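Local atomic coordinates of cellulose hydrolase (Bacillus licheniformis, PDB entry 4YZT), a protein that hydrolyses internal beta-1,4-glucosidic bonds of cellulose as a tri-modular family 5 (subfamily 4) endoglucanase, caught here in complex with cellotetraose. Residues D62-G67 against E106-V111; E279-W284 against N336-P341; P434-S439 against A528-K533; D451-A456 against D498-L503. All blocks are in the same frame, centred on the assembly; numbering follows the deposited sequence.

Interaction 1. Residues D62-G67 against E106-V111; sequences DIRDAG and EREFYV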
loop_
_atom_site.group_PDB
_atom_site.type_symbol
_atom_site.label_atom_id
_atom_site.label_comp_id
_atom_site.label_asym_id
_atom_site.label_seq_id
_atom_site.Cartn_x
_atom_site.Cartn_y
_atom_site.Cartn_z
ATOM N N ASP A 62 -10.419 0.798 -16.255
ATOM C CA ASP A 62 -10.696 -0.025 -15.087
ATOM C C ASP A 62 -10.591 0.815 -13.816
ATOM O O ASP A 62 -11.380 0.659 -12.882
ATOM C CB ASP A 62 -9.730 -1.224 -15.016
ATOM C CG ASP A 62 -10.010 -2.285 -16.090
ATOM O OD1 ASP A 62 -11.128 -2.317 -16.630
ATOM O OD2 ASP A 62 -9.100 -3.097 -16.391
ATOM N N ILE A 63 -9.621 1.723 -13.783
ATOM C CA ILE A 63 -9.442 2.562 -12.602
ATOM C C ILE A 63 -10.568 3.590 -12.537
ATOM O O ILE A 63 -11.046 3.952 -11.457
ATOM C CB ILE A 63 -8.080 3.252 -12.621
ATOM C CG1 ILE A 63 -6.983 2.182 -12.620
ATOM C CG2 ILE A 63 -7.915 4.139 -11.396
ATOM C CD1 ILE A 63 -7.017 1.267 -11.382
ATOM N N ARG A 64 -11.004 4.048 -13.699
ATOM C CA ARG A 64 -12.171 4.918 -13.752
ATOM C C ARG A 64 -13.415 4.189 -13.234
ATOM O O ARG A 64 -14.191 4.743 -12.443
ATOM C CB ARG A 64 -12.391 5.415 -15.182
ATOM C CG ARG A 64 -13.443 6.488 -15.336
ATOM C CD ARG A 64 -13.770 6.601 -16.812
ATOM N NE ARG A 64 -13.907 7.973 -17.253
ATOM C CZ ARG A 64 -13.876 8.356 -18.524
ATOM N NH1 ARG A 64 -13.716 7.464 -19.509
ATOM N NH2 ARG A 64 -14.013 9.642 -18.809
ATOM N N ASP A 65 -13.602 2.945 -13.672
ATOM C CA ASP A 65 -14.768 2.167 -13.252
ATOM C C ASP A 65 -14.846 2.062 -11.730
ATOM O O ASP A 65 -15.936 2.050 -11.157
ATOM C CB ASP A 65 -14.735 0.757 -13.841
ATOM C CG ASP A 65 -15.028 0.731 -15.317
ATOM O OD1 ASP A 65 -15.415 1.786 -15.875
ATOM O OD2 ASP A 65 -14.900 -0.360 -15.913
ATOM N N ALA A 66 -13.680 1.987 -11.095
ATOM C CA ALA A 66 -13.567 1.842 -9.646
ATOM C C ALA A 66 -14.017 3.100 -8.892
ATOM O O ALA A 66 -14.524 3.012 -7.770
ATOM C CB ALA A 66 -12.139 1.503 -9.275
ATOM N N GLY A 67 -13.820 4.262 -9.506
ATOM C CA GLY A 67 -14.249 5.516 -8.911
ATOM C C GLY A 67 -13.130 6.401 -8.389
ATOM O O GLY A 67 -13.392 7.337 -7.636
ATOM N N GLU A 106 -7.538 11.868 -20.747
ATOM C CA GLU A 106 -8.740 11.762 -21.559
ATOM C C GLU A 106 -9.869 11.061 -20.804
ATOM O O GLU A 106 -11.024 11.095 -21.225
ATOM C CB GLU A 106 -8.425 11.046 -22.872
ATOM C CG GLU A 106 -7.541 11.891 -23.773
ATOM C CD GLU A 106 -6.963 11.128 -24.941
ATOM O OE1 GLU A 106 -7.291 9.932 -25.102
ATOM O OE2 GLU A 106 -6.185 11.739 -25.703
ATOM N N ARG A 107 -9.537 10.433 -19.681
ATOM C CA ARG A 107 -10.545 9.819 -18.814
ATOM C C ARG A 107 -10.947 10.773 -17.691
ATOM O O ARG A 107 -11.586 10.371 -16.717
ATOM C CB ARG A 107 -10.030 8.490 -18.257
ATOM C CG ARG A 107 -10.300 7.377 -19.243
ATOM C CD ARG A 107 -9.145 6.455 -19.462
ATOM N NE ARG A 107 -9.473 5.510 -20.525
ATOM C CZ ARG A 107 -8.932 5.528 -21.738
ATOM N NH1 ARG A 107 -8.003 6.435 -22.047
ATOM N NH2 ARG A 107 -9.311 4.628 -22.636
ATOM N N GLU A 108 -10.573 12.040 -17.870
ATOM C CA GLU A 108 -10.912 13.141 -16.971
ATOM C C GLU A 108 -10.290 13.038 -15.583
ATOM O O GLU A 108 -10.677 13.780 -14.681
ATOM C CB GLU A 108 -12.432 13.272 -16.838
ATOM C CG GLU A 108 -13.125 13.440 -18.157
ATOM C CD GLU A 108 -13.371 14.896 -18.467
ATOM O OE1 GLU A 108 -12.404 15.682 -18.450
ATOM O OE2 GLU A 108 -14.551 15.244 -18.704
ATOM N N PHE A 109 -9.327 12.133 -15.405
ATOM C CA PHE A 109 -8.540 12.105 -14.168
ATOM C C PHE A 109 -7.771 13.406 -13.941
ATOM O O PHE A 109 -7.328 14.070 -14.895
ATOM C CB PHE A 109 -7.513 10.961 -14.187
ATOM C CG PHE A 109 -8.109 9.582 -14.096
ATOM C CD1 PHE A 109 -8.841 9.191 -12.977
ATOM C CD2 PHE A 109 -7.886 8.650 -15.096
ATOM C CE1 PHE A 109 -9.370 7.902 -12.885
ATOM C CE2 PHE A 109 -8.411 7.367 -15.008
ATOM C CZ PHE A 109 -9.160 6.991 -13.904
ATOM N N TYR A 110 -7.569 13.758 -12.679
ATOM C CA TYR A 110 -6.469 14.655 -12.366
ATOM C C TYR A 110 -5.240 13.758 -12.327
ATOM O O TYR A 110 -5.308 12.640 -11.824
ATOM C CB TYR A 110 -6.689 15.389 -11.050
ATOM C CG TYR A 110 -7.652 16.539 -11.194
ATOM C CD1 TYR A 110 -9.015 16.308 -11.312
ATOM C CD2 TYR A 110 -7.200 17.852 -11.231
ATOM C CE1 TYR A 110 -9.910 17.344 -11.447
ATOM C CE2 TYR A 110 -8.095 18.904 -11.371
ATOM C CZ TYR A 110 -9.443 18.636 -11.479
ATOM O OH TYR A 110 -10.340 19.664 -11.623
ATOM N N VAL A 111 -4.135 14.225 -12.890
ATOM C CA VAL A 111 -3.000 13.348 -13.138
ATOM C C VAL A 111 -1.717 13.956 -12.572
ATOM O O VAL A 111 -1.447 15.128 -12.815
ATOM C CB VAL A 111 -2.821 13.082 -14.657
ATOM C CG1 VAL A 111 -1.626 12.157 -14.908
ATOM C CG2 VAL A 111 -4.109 12.498 -15.275
#
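F109 drives the edge of its ring, not a face, into the last turns of helix 57-66. CZ leads: it lies 3.5 Å from R64 N, in the plane of the ring, and 3.9 Å from I63 C. Side chains then close in beside this backbone, R64 CB at 3.8 Å and I63 CG2 at 4.0 Å from the same CZ; I63 and F109 cross at about a right angle. CG2 of I63 stands anti to the backbone N (chi1 -61° for CG1), which brings this methyl to the ring while CG1 leads away. The helix belongs to the (beta/alpha)8 barrel of family 5 enzymes, and the contact lies at the end of the barrel where strand 110-114 begins; helix 57-66 stops here in a Schellman motif at G67, with positive phi (108°). R64 reaches the other way, along the turn before the strand. Its guanidinium lays one face over R107, with CG of R107 3.4 Å from NH1, while E108 CG comes to its edge. R107 O is 3.3 Å from R64 NH2, but the angle is too poor for a hydrogen bond. The two arginine planes are 49° apart. R107 turns its guanidinium back to salt bridges with D61 and E57 on helix 57-66, which probably eases the nearness of the two like charges; R64 lies toward the exposed side.

Interaction 2. Residues E279-W284 against N336-P341; sequences EKHSKW and NAIIKP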
loop_
_atom_site.group_PDB
_atom_site.type_symbol
_atom_site.label_atom_id
_atom_site.label_comp_id
_atom_site.label_asym_id
_atom_site.label_seq_id
_atom_site.Cartn_x
_atom_site.Cartn_y
_atom_site.Cartn_z
ATOM N N GLU A 279 -3.934 -9.517 7.152
ATOM C CA GLU A 279 -5.102 -9.721 8.001
ATOM C C GLU A 279 -6.182 -8.725 7.586
ATOM O O GLU A 279 -5.950 -7.513 7.576
ATOM C CB GLU A 279 -4.746 -9.586 9.489
ATOM C CG GLU A 279 -5.679 -10.362 10.428
ATOM C CD GLU A 279 -6.502 -9.453 11.346
ATOM O OE1 GLU A 279 -6.536 -8.234 11.102
ATOM O OE2 GLU A 279 -7.100 -9.965 12.320
ATOM N N LYS A 280 -7.340 -9.256 7.204
ATOM C CA LYS A 280 -8.449 -8.477 6.661
ATOM C C LYS A 280 -8.949 -7.350 7.534
ATOM O O LYS A 280 -9.055 -6.223 7.083
ATOM C CB LYS A 280 -9.638 -9.385 6.382
ATOM C CG LYS A 280 -9.930 -9.585 4.931
ATOM C CD LYS A 280 -11.057 -10.602 4.750
ATOM C CE LYS A 280 -10.912 -11.293 3.435
ATOM N NZ LYS A 280 -11.776 -12.504 3.373
ATOM N N HIS A 281 -9.325 -7.687 8.763
ATOM C CA HIS A 281 -9.925 -6.702 9.652
ATOM C C HIS A 281 -8.987 -5.519 9.863
ATOM O O HIS A 281 -9.384 -4.369 9.745
ATOM C CB HIS A 281 -10.282 -7.317 11.001
ATOM C CG HIS A 281 -10.732 -6.302 12.000
ATOM N ND1 HIS A 281 -12.036 -5.863 12.073
ATOM C CD2 HIS A 281 -10.041 -5.592 12.925
ATOM C CE1 HIS A 281 -12.136 -4.950 13.022
ATOM N NE2 HIS A 281 -10.938 -4.761 13.550
ATOM N N SER A 282 -7.732 -5.803 10.180
ATOM C CA SER A 282 -6.769 -4.729 10.389
ATOM C C SER A 282 -6.603 -3.909 9.124
ATOM O O SER A 282 -6.586 -2.683 9.173
ATOM C CB SER A 282 -5.425 -5.283 10.835
ATOM O OG SER A 282 -5.525 -5.881 12.121
ATOM N N LYS A 283 -6.470 -4.583 7.991
ATOM C CA LYS A 283 -6.262 -3.876 6.731
ATOM C C LYS A 283 -7.426 -2.934 6.405
ATOM O O LYS A 283 -7.216 -1.792 5.989
ATOM C CB LYS A 283 -6.058 -4.871 5.591
ATOM C CG LYS A 283 -5.636 -4.217 4.281
ATOM C CD LYS A 283 -6.059 -5.072 3.086
ATOM C CE LYS A 283 -5.307 -6.379 2.998
ATOM N NZ LYS A 283 -5.917 -7.260 1.931
ATOM N N TRP A 284 -8.652 -3.416 6.606
ATOM C CA TRP A 284 -9.833 -2.605 6.319
ATOM C C TRP A 284 -9.902 -1.413 7.269
ATOM O O TRP A 284 -10.098 -0.271 6.842
ATOM C CB TRP A 284 -11.110 -3.452 6.411
ATOM C CG TRP A 284 -11.183 -4.546 5.363
ATOM C CD1 TRP A 284 -10.317 -4.746 4.328
ATOM C CD2 TRP A 284 -12.174 -5.580 5.265
ATOM N NE1 TRP A 284 -10.709 -5.837 3.588
ATOM C CE2 TRP A 284 -11.840 -6.374 4.146
ATOM C CE3 TRP A 284 -13.312 -5.913 6.012
ATOM C CZ2 TRP A 284 -12.607 -7.481 3.751
ATOM C CZ3 TRP A 284 -14.075 -7.028 5.621
ATOM C CH2 TRP A 284 -13.714 -7.793 4.507
ATOM N N ASN A 336 -17.251 4.206 6.609
ATOM C CA ASN A 336 -17.578 2.807 6.375
ATOM C C ASN A 336 -17.681 2.035 7.679
ATOM O O ASN A 336 -16.824 2.176 8.562
ATOM C CB ASN A 336 -16.514 2.148 5.491
ATOM C CG ASN A 336 -16.277 2.904 4.207
ATOM O OD1 ASN A 336 -17.062 2.803 3.260
ATOM N ND2 ASN A 336 -15.183 3.662 4.158
ATOM N N ALA A 337 -18.715 1.209 7.792
ATOM C CA ALA A 337 -18.835 0.310 8.928
ATOM C C ALA A 337 -17.771 -0.795 8.816
ATOM O O ALA A 337 -17.430 -1.239 7.714
ATOM C CB ALA A 337 -20.242 -0.276 8.994
ATOM N N ILE A 338 -17.235 -1.219 9.957
ATOM C CA ILE A 338 -16.218 -2.262 9.983
ATOM C C ILE A 338 -16.672 -3.400 10.909
ATOM O O ILE A 338 -16.991 -3.161 12.085
ATOM C CB ILE A 338 -14.848 -1.708 10.462
ATOM C CG1 ILE A 338 -14.425 -0.485 9.635
ATOM C CG2 ILE A 338 -13.790 -2.794 10.394
ATOM C CD1 ILE A 338 -14.081 -0.794 8.173
ATOM N N ILE A 339 -16.742 -4.622 10.375
ATOM C CA ILE A 339 -17.105 -5.793 11.177
ATOM C C ILE A 339 -15.887 -6.519 11.762
ATOM O O ILE A 339 -14.788 -6.476 11.192
ATOM C CB ILE A 339 -17.933 -6.824 10.357
ATOM C CG1 ILE A 339 -17.077 -7.464 9.261
ATOM C CG2 ILE A 339 -19.192 -6.177 9.789
ATOM C CD1 ILE A 339 -17.767 -8.616 8.536
ATOM N N LYS A 340 -16.096 -7.176 12.904
ATOM C CA LYS A 340 -15.082 -8.024 13.542
ATOM C C LYS A 340 -15.765 -9.251 14.142
ATOM O O LYS A 340 -16.613 -9.118 15.025
ATOM C CB LYS A 340 -14.325 -7.252 14.628
ATOM C CG LYS A 340 -12.987 -7.855 15.022
ATOM C CD LYS A 340 -12.221 -6.951 15.985
ATOM C CE LYS A 340 -10.842 -7.530 16.303
ATOM N NZ LYS A 340 -10.153 -6.759 17.375
ATOM N N PRO A 341 -15.390 -10.457 13.683
ATOM C CA PRO A 341 -14.299 -10.737 12.750
ATOM C C PRO A 341 -14.712 -10.604 11.295
ATOM O O PRO A 341 -15.898 -10.690 10.984
ATOM C CB PRO A 341 -13.941 -12.196 13.073
ATOM C CG PRO A 341 -15.256 -12.803 13.455
ATOM C CD PRO A 341 -16.049 -11.697 14.144
HETATM O O HOH W 1 -9.433 -4.383 15.950
#
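H281 gives the one direct hydrogen bond between 279-284 and 336-341: ND1 donates to I339 O at 3.0 Å, with an N-H...O angle of 150°. The oxygen lies in the ring plane, although the donor is tilted from the carbonyl plane. With CG anti to the backbone N (chi1 172°), the imidazole extends from the helix to the strand. A second polar link runs through a water, 2.9 Å from H281 NE2 and also taking a hydrogen bond from K340 NZ. At the N-cap position of helix 280-296, E279 accepts on OE1 from S282 N at 2.9 Å and from S282 OG, the two donors coming from opposite faces of the carboxylate. A CH-pi contact is made by K340, whose extended chain crosses over one ring face, CD 3.7 Å from the H281 centroid. Plain apolar contacts come from I338, CG2 to H281 CE1 at 3.8 Å and CD1 to W284 CB at 4.4 Å. Replacing H281 by alanine is likely to leave I339 O without this donor and the K340 chain without the ring it lies on. The arrangement is a module interface, joining a catalytic-barrel helix to the first strand of the X2 domain.

Interaction 3. Residues P434-S439 against A528-K533; sequences PKLEKS and AVVKVK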
loop_
_atom_site.group_PDB
_atom_site.type_symbol
_atom_site.label_atom_id
_atom_site.label_comp_id
_atom_site.label_asym_id
_atom_site.label_seq_id
_atom_site.Cartn_x
_atom_site.Cartn_y
_atom_site.Cartn_z
ATOM N N PRO A 434 -3.220 -28.203 10.169
ATOM C CA PRO A 434 -2.326 -28.244 9.006
ATOM C C PRO A 434 -1.416 -29.466 9.054
ATOM O O PRO A 434 -1.038 -29.882 10.144
ATOM C CB PRO A 434 -1.512 -26.958 9.140
ATOM C CG PRO A 434 -1.544 -26.644 10.605
ATOM C CD PRO A 434 -2.899 -27.094 11.081
ATOM N N LYS A 435 -1.079 -30.028 7.900
ATOM C CA LYS A 435 -0.203 -31.189 7.862
ATOM C C LYS A 435 0.988 -30.928 6.942
ATOM O O LYS A 435 0.833 -30.485 5.805
ATOM C CB LYS A 435 -0.975 -32.437 7.409
ATOM N N LEU A 436 2.182 -31.199 7.443
ATOM C CA LEU A 436 3.384 -31.074 6.627
ATOM C C LEU A 436 3.916 -32.450 6.275
ATOM O O LEU A 436 3.986 -33.323 7.134
ATOM C CB LEU A 436 4.454 -30.254 7.358
ATOM C CG LEU A 436 4.425 -28.729 7.220
ATOM C CD1 LEU A 436 3.104 -28.144 7.653
ATOM C CD2 LEU A 436 5.561 -28.126 8.036
ATOM N N GLU A 437 4.279 -32.651 5.012
ATOM C CA GLU A 437 4.836 -33.932 4.581
ATOM C C GLU A 437 6.148 -34.208 5.306
ATOM O O GLU A 437 6.468 -35.341 5.658
ATOM C CB GLU A 437 5.061 -33.943 3.062
ATOM N N LYS A 438 6.890 -33.138 5.544
ATOM C CA LYS A 438 8.218 -33.214 6.117
ATOM C C LYS A 438 8.366 -31.985 6.993
ATOM O O LYS A 438 8.047 -30.885 6.555
ATOM C CB LYS A 438 9.257 -33.271 4.997
ATOM C CG LYS A 438 10.686 -33.568 5.391
ATOM C CD LYS A 438 11.539 -33.528 4.133
ATOM C CE LYS A 438 13.030 -33.575 4.421
ATOM N NZ LYS A 438 13.805 -33.258 3.183
ATOM N N SER A 439 8.801 -32.171 8.237
ATOM C CA SER A 439 8.916 -31.065 9.183
ATOM C C SER A 439 10.352 -30.868 9.649
ATOM O O SER A 439 10.624 -30.026 10.513
ATOM C CB SER A 439 8.008 -31.288 10.391
ATOM O OG SER A 439 6.650 -31.112 10.041
ATOM N N ALA A 528 2.792 -24.167 12.624
ATOM C CA ALA A 528 3.526 -25.308 12.092
ATOM C C ALA A 528 5.013 -25.122 12.379
ATOM O O ALA A 528 5.615 -24.139 11.937
ATOM C CB ALA A 528 3.278 -25.461 10.597
ATOM N N VAL A 529 5.588 -26.068 13.118
ATOM C CA VAL A 529 6.975 -25.980 13.565
ATOM C C VAL A 529 7.904 -26.784 12.659
ATOM O O VAL A 529 7.703 -27.985 12.441
ATOM C CB VAL A 529 7.126 -26.483 15.020
ATOM C CG1 VAL A 529 8.575 -26.466 15.450
ATOM C CG2 VAL A 529 6.274 -25.656 15.975
ATOM N N VAL A 530 8.926 -26.122 12.135
ATOM C CA VAL A 530 9.857 -26.755 11.209
ATOM C C VAL A 530 11.273 -26.623 11.738
ATOM O O VAL A 530 11.723 -25.513 12.048
ATOM C CB VAL A 530 9.797 -26.125 9.792
ATOM C CG1 VAL A 530 10.802 -26.809 8.862
ATOM C CG2 VAL A 530 8.379 -26.204 9.225
ATOM N N LYS A 531 11.973 -27.748 11.830
ATOM C CA LYS A 531 13.358 -27.746 12.285
ATOM C C LYS A 531 14.295 -27.776 11.093
ATOM O O LYS A 531 14.061 -28.503 10.135
ATOM C CB LYS A 531 13.619 -28.932 13.222
ATOM C CG LYS A 531 12.849 -28.811 14.529
ATOM C CD LYS A 531 13.307 -29.798 15.575
ATOM C CE LYS A 531 12.623 -29.504 16.907
ATOM N NZ LYS A 531 12.965 -28.144 17.432
ATOM N N VAL A 532 15.346 -26.968 11.137
ATOM C CA VAL A 532 16.311 -26.963 10.048
ATOM C C VAL A 532 17.700 -27.287 10.596
ATOM O O VAL A 532 18.230 -26.559 11.441
ATOM C CB VAL A 532 16.315 -25.608 9.302
ATOM C CG1 VAL A 532 17.401 -25.572 8.246
ATOM C CG2 VAL A 532 14.940 -25.347 8.667
ATOM N N LYS A 533 18.257 -28.402 10.130
ATOM C CA LYS A 533 19.590 -28.840 10.528
ATOM C C LYS A 533 20.644 -28.284 9.571
ATOM O O LYS A 533 20.413 -28.179 8.364
ATOM C CB LYS A 533 19.676 -30.371 10.564
ATOM C CG LYS A 533 18.564 -31.060 11.333
ATOM C CD LYS A 533 18.546 -30.654 12.791
ATOM C CE LYS A 533 17.375 -31.300 13.513
ATOM N NZ LYS A 533 17.113 -30.685 14.848
#
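L436 is the packed end of this contact: its two methyls part over the strand, CD1 meeting A528 CB at 4.0 Å and CD2 meeting V530 CG2 at 3.6 Å. The L436 and V530 side chains cross at about a right angle. With CG anti to the carbonyl carbon (chi1 -87°), L436 points its fork at A528 and V530, alternate residues on the buried side of strand 527-535. I454 and A456 of strand 452-457 border the same leucine. At the other end the grip is by backbone: K531 N donates to S439 O at 3.0 Å and 161°, while V530 CA brings its hydrogen to the same oxygen at 3.4 Å and V530 CG1 lies 3.6 Å from it.

Between and beyond these points the contact is loose. V529 points away from 434-439 into an exposed position, K438 stretches out along an exposed course, and K435 and E437 are modelled only to CB. K531 also turns its end off, with NZ bonded to T516. The chain thus leaves strand 435-436, which pairs with 452-457, and joins strand 440-444, which runs parallel to 527-535 in the other sheet. A first length of chain that passes from one sheet to the other and then runs parallel to the last strand is consistent with an immunoglobulin-like beta sandwich.

Interaction 4. Residues D451-A456 against D498-L503; sequences DLKIPA and DGDLYL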
loop_
_atom_site.group_PDB
_atom_site.type_symbol
_atom_site.label_atom_id
_atom_site.label_comp_id
_atom_site.label_asym_id
_atom_site.label_seq_id
_atom_site.Cartn_x
_atom_site.Cartn_y
_atom_site.Cartn_z
ATOM N N ASP A 451 15.370 -20.520 -2.481
ATOM C CA ASP A 451 14.551 -20.623 -1.289
ATOM C C ASP A 451 14.337 -22.077 -0.895
ATOM O O ASP A 451 14.478 -22.983 -1.725
ATOM C CB ASP A 451 13.202 -19.925 -1.515
ATOM C CG ASP A 451 13.361 -18.489 -2.007
ATOM O OD1 ASP A 451 14.450 -17.903 -1.766
ATOM O OD2 ASP A 451 12.402 -17.939 -2.620
ATOM N N LEU A 452 14.013 -22.295 0.375
ATOM C CA LEU A 452 13.621 -23.628 0.844
ATOM C C LEU A 452 12.105 -23.775 0.752
ATOM O O LEU A 452 11.358 -23.003 1.361
ATOM C CB LEU A 452 14.084 -23.869 2.290
ATOM C CG LEU A 452 13.641 -25.183 2.967
ATOM C CD1 LEU A 452 14.306 -26.408 2.336
ATOM C CD2 LEU A 452 13.905 -25.143 4.472
ATOM N N LYS A 453 11.667 -24.757 -0.026
ATOM C CA LYS A 453 10.265 -25.098 -0.130
ATOM C C LYS A 453 9.878 -26.076 0.970
ATOM O O LYS A 453 10.574 -27.065 1.199
ATOM C CB LYS A 453 9.964 -25.700 -1.501
ATOM C CG LYS A 453 8.506 -26.084 -1.718
ATOM C CD LYS A 453 8.321 -26.739 -3.078
ATOM C CE LYS A 453 6.835 -26.943 -3.376
ATOM N NZ LYS A 453 6.610 -27.641 -4.674
ATOM N N ILE A 454 8.778 -25.774 1.653
ATOM C CA ILE A 454 8.205 -26.642 2.664
ATOM C C ILE A 454 6.783 -27.017 2.235
ATOM O O ILE A 454 5.836 -26.287 2.516
ATOM C CB ILE A 454 8.202 -25.949 4.047
ATOM C CG1 ILE A 454 9.643 -25.564 4.436
ATOM C CG2 ILE A 454 7.569 -26.851 5.097
ATOM C CD1 ILE A 454 9.753 -24.323 5.323
ATOM N N PRO A 455 6.632 -28.147 1.527
ATOM C CA PRO A 455 5.299 -28.577 1.080
ATOM C C PRO A 455 4.339 -28.728 2.258
ATOM O O PRO A 455 4.718 -29.239 3.311
ATOM C CB PRO A 455 5.564 -29.933 0.409
ATOM C CG PRO A 455 6.997 -29.847 -0.025
ATOM C CD PRO A 455 7.687 -29.062 1.067
ATOM N N ALA A 456 3.111 -28.264 2.088
ATOM C CA ALA A 456 2.155 -28.282 3.179
ATOM C C ALA A 456 0.726 -28.511 2.686
ATOM O O ALA A 456 0.398 -28.213 1.533
ATOM C CB ALA A 456 2.239 -26.968 3.970
ATOM N N ASP A 498 0.845 -20.920 -3.370
ATOM C CA ASP A 498 0.101 -22.105 -3.792
ATOM C C ASP A 498 0.024 -23.175 -2.692
ATOM O O ASP A 498 0.158 -24.374 -2.960
ATOM C CB ASP A 498 0.728 -22.675 -5.060
ATOM C CG ASP A 498 0.656 -21.697 -6.227
ATOM O OD1 ASP A 498 -0.268 -20.845 -6.255
ATOM O OD2 ASP A 498 1.543 -21.757 -7.103
ATOM N N GLY A 499 -0.185 -22.722 -1.459
ATOM C CA GLY A 499 -0.428 -23.616 -0.340
ATOM C C GLY A 499 0.815 -24.166 0.350
ATOM O O GLY A 499 0.697 -24.878 1.350
ATOM N N ASP A 500 1.995 -23.852 -0.185
ATOM C CA ASP A 500 3.258 -24.262 0.420
ATOM C C ASP A 500 3.957 -23.093 1.134
ATOM O O ASP A 500 3.746 -21.922 0.812
ATOM C CB ASP A 500 4.187 -24.853 -0.650
ATOM C CG ASP A 500 3.565 -26.037 -1.376
ATOM O OD1 ASP A 500 2.972 -26.915 -0.714
ATOM O OD2 ASP A 500 3.664 -26.088 -2.616
ATOM N N LEU A 501 4.782 -23.427 2.117
ATOM C CA LEU A 501 5.517 -22.443 2.886
ATOM C C LEU A 501 6.955 -22.345 2.391
ATOM O O LEU A 501 7.546 -23.354 1.992
ATOM C CB LEU A 501 5.492 -22.817 4.370
ATOM C CG LEU A 501 4.099 -23.031 4.968
ATOM C CD1 LEU A 501 4.180 -23.700 6.331
ATOM C CD2 LEU A 501 3.346 -21.698 5.070
ATOM N N TYR A 502 7.526 -21.142 2.445
ATOM C CA TYR A 502 8.874 -20.912 1.930
ATOM C C TYR A 502 9.697 -20.064 2.887
ATOM O O TYR A 502 9.202 -19.072 3.423
ATOM C CB TYR A 502 8.821 -20.212 0.569
ATOM C CG TYR A 502 8.297 -21.064 -0.577
ATOM C CD1 TYR A 502 9.173 -21.731 -1.422
ATOM C CD2 TYR A 502 6.928 -21.171 -0.824
ATOM C CE1 TYR A 502 8.700 -22.506 -2.480
ATOM C CE2 TYR A 502 6.446 -21.943 -1.865
ATOM C CZ TYR A 502 7.337 -22.602 -2.694
ATOM O OH TYR A 502 6.875 -23.374 -3.734
ATOM N N LEU A 503 10.948 -20.465 3.100
ATOM C CA LEU A 503 11.953 -19.601 3.702
ATOM C C LEU A 503 12.894 -19.088 2.623
ATOM O O LEU A 503 13.440 -19.869 1.829
ATOM C CB LEU A 503 12.765 -20.338 4.767
ATOM C CG LEU A 503 12.049 -20.667 6.071
ATOM C CD1 LEU A 503 12.950 -21.527 6.923
ATOM C CD2 LEU A 503 11.691 -19.369 6.800
#
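K453 and Y502 lie side by side, pointing the same way, as a non-hydrogen-bonded pair of the antiparallel ladder that joins strands 452-457 and 500-503 in one sheet of the C-terminal module. CG of K453 is anti to the backbone N (chi1 -179°) and the chain stays extended, which lays CB to CE along the tyrosine. CB lies 3.6 Å from Y502 CE1 and CG 3.7 Å from the same carbon; CD reaches Y502 OH at 3.7 Å. CE then comes to D500 OD2 at 3.4 Å, and NZ ends in a long salt bridge, 3.9 Å from that oxygen. Y502 also stacks on Y495 of the next strand. The backbone pairs L452 with L503 and I454 with L501 by two hydrogen bonds each; the shortest, I454 N to L501 O, measures 2.7 Å. Side chains of these pairs share the other face of the sheet, where I454 CB sits 4.2 Å from L501 CB and F519 of the second sheet packs against both. Beyond P455, where the regular ladder stops, the A456 amide donates to D500 OD1. With alanine at D500, the A456 amide is likely to lose its acceptor and K453 a nearby opposite charge. That bond, A456 N to D500 OD1, is 3.1 Å long with 160° at the hydrogen and meets the oxygen on its anti side.

In the fold
The four contacts follow the three modules. Interaction 1 lies in the catalytic barrel, at the end where the strands begin; in such barrels the substrate pocket, here holding the glucan, opens at the opposite end. Interaction 2, centred about 27 Å away, joins barrel to X2 domain. Interactions 3 and 4 belong to the C-terminal module, with centres about 10 Å apart, 4 being nested in the chain loop closed by 3. They touch through L436, whose CD2 is 3.8 Å from I454 CG2 and whose CD1 is 4.0 Å from A456 CB. In interaction 4 the D451 side chain is about 12 Å from a bound glucose unit and does not touch it.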